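Local atomic coordinates of intracellular growth locus, subunit C (Francisella tularensis subsp. tularensis, PDB entry 2QWU), a protein that is encoded in the Francisella pathogenicity island and probably takes part in invasion of, or growth inside, host cells. Residues A[109-114]-A[151-156]. The protein carries 2 engineered substitutions. Sequence-based numbering, arbitrary orientation.
Sequences SILQAS and ISAKAF
Leu111 bridges from the last turns of helix 97-114 to the loop at 151-156, where it meets Ala153 and Phe156. The contact is wholly apolar, with no hydrogen bond between the two segments. CB of Leu111 points toward the loop but makes no close contact with it; contact starts at CG. This atom lies anti to the backbone N (chi1 -174°), beside the carbonyl carbon, which sets it against Ala153. Leu111 CG is 4.1 Å from Ala153 CB. The two methyls then part. Leu111 CD1 lies against the backbone of the loop, 3.8 Å from Ala153 CA, and also reaches the ring of Phe156, 4.0 Å from its CD2. The other methyl goes to the ring alone and meets it obliquely. Leu111 CD2 comes to 3.4 Å from Phe156 CD2, a tight fit for two carbons, and 3.9 Å from Phe156 CE2. Ala153 CB also faces the helix backbone, near the carbonyl O of Leu111.

Within the loop, Ser152 OG accepts from Ala155 N at 3.1 Å, an ST motif, and Ser152 O accepts from Phe156 N. These bonds close the turn that carries Ala153 on the helix side.

Phe156 is buried, whereas Ala153 is exposed, so the contact runs from the surface inward. Pro150, at the end of strand 147-150, touches both Leu111 and Phe156. The side chain of Phe156 also touches Met118 and, on strand 173-184, Ile180 and Leu183. Leu111 thus ties the C-terminal part of the helix to the loop joining strands 147-150 and 157-162 of the large antiparallel sheet.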
# COMPACT_ATOMS: atom_id res chain seq x y z
N SER A 109 -11.00 18.91 0.63
CA SER A 109 -11.53 19.75 1.69
C SER A 109 -10.65 19.77 2.95
O SER A 109 -10.49 20.81 3.62
CB SER A 109 -12.92 19.27 2.06
OG SER A 109 -13.82 19.66 1.02
N ILE A 110 -10.14 18.61 3.33
CA ILE A 110 -9.29 18.56 4.52
C ILE A 110 -7.94 19.13 4.20
O ILE A 110 -7.36 19.87 4.99
CB ILE A 110 -9.13 17.14 5.01
CG1 ILE A 110 -10.52 16.63 5.36
CG2 ILE A 110 -8.16 17.13 6.20
CD1 ILE A 110 -10.66 15.13 5.55
N LEU A 111 -7.45 18.82 3.02
CA LEU A 111 -6.18 19.33 2.59
C LEU A 111 -6.12 20.87 2.55
O LEU A 111 -5.07 21.46 2.85
CB LEU A 111 -5.87 18.81 1.19
CG LEU A 111 -4.48 19.16 0.68
CD1 LEU A 111 -3.41 18.42 1.52
CD2 LEU A 111 -4.38 18.74 -0.74
N GLN A 112 -7.23 21.52 2.17
CA GLN A 112 -7.27 22.98 2.10
C GLN A 112 -7.59 23.63 3.45
O GLN A 112 -7.26 24.77 3.69
CB GLN A 112 -8.31 23.42 1.06
CG GLN A 112 -7.86 23.17 -0.36
CD GLN A 112 -8.92 23.48 -1.40
OE1 GLN A 112 -9.46 24.61 -1.46
NE2 GLN A 112 -9.23 22.49 -2.24
N ALA A 113 -8.23 22.89 4.33
CA ALA A 113 -8.55 23.41 5.64
C ALA A 113 -7.26 23.34 6.45
O ALA A 113 -6.68 24.37 6.76
CB ALA A 113 -9.67 22.58 6.28
N SER A 114 -6.79 22.14 6.77
CA SER A 114 -5.54 21.97 7.53
C SER A 114 -4.90 20.69 7.01
O SER A 114 -5.26 19.59 7.40
CB SER A 114 -5.83 21.82 9.02
OG SER A 114 -4.60 21.82 9.74
N ILE A 151 2.79 16.13 3.77
CA ILE A 151 3.90 16.93 4.28
C ILE A 151 3.34 18.36 4.33
O ILE A 151 3.54 19.10 5.32
CB ILE A 151 5.10 16.90 3.32
CG1 ILE A 151 5.80 15.53 3.41
CG2 ILE A 151 6.06 18.02 3.70
CD1 ILE A 151 6.61 15.17 2.17
N SER A 152 2.62 18.74 3.28
CA SER A 152 2.00 20.06 3.17
C SER A 152 1.04 20.03 2.00
O SER A 152 1.10 19.13 1.18
CB SER A 152 3.06 21.12 2.92
OG SER A 152 3.54 21.01 1.59
N ALA A 153 0.17 21.03 1.88
CA ALA A 153 -0.75 21.06 0.77
C ALA A 153 -0.00 21.21 -0.53
O ALA A 153 -0.36 20.60 -1.55
CB ALA A 153 -1.75 22.21 0.92
N LYS A 154 1.06 22.01 -0.52
CA LYS A 154 1.79 22.20 -1.77
C LYS A 154 2.54 20.98 -2.29
O LYS A 154 2.63 20.77 -3.51
CB LYS A 154 2.73 23.39 -1.63
CG LYS A 154 2.14 24.64 -2.23
CD LYS A 154 2.62 25.88 -1.50
CE LYS A 154 2.01 27.16 -2.08
NZ LYS A 154 2.55 28.33 -1.34
N ALA A 155 3.06 20.17 -1.37
CA ALA A 155 3.82 18.97 -1.76
C ALA A 155 2.90 17.79 -2.17
O ALA A 155 3.30 16.90 -2.92
CB ALA A 155 4.71 18.53 -0.58
N PHE A 156 1.68 17.82 -1.69
CA PHE A 156 0.70 16.76 -1.90
C PHE A 156 0.04 16.69 -3.26
O PHE A 156 -0.25 17.73 -3.90
CB PHE A 156 -0.37 16.88 -0.82
CG PHE A 156 -1.38 15.81 -0.87
CD1 PHE A 156 -1.17 14.62 -0.18
CD2 PHE A 156 -2.60 16.01 -1.54
CE1 PHE A 156 -2.16 13.66 -0.15
CE2 PHE A 156 -3.60 15.03 -1.51
CZ PHE A 156 -3.38 13.87 -0.81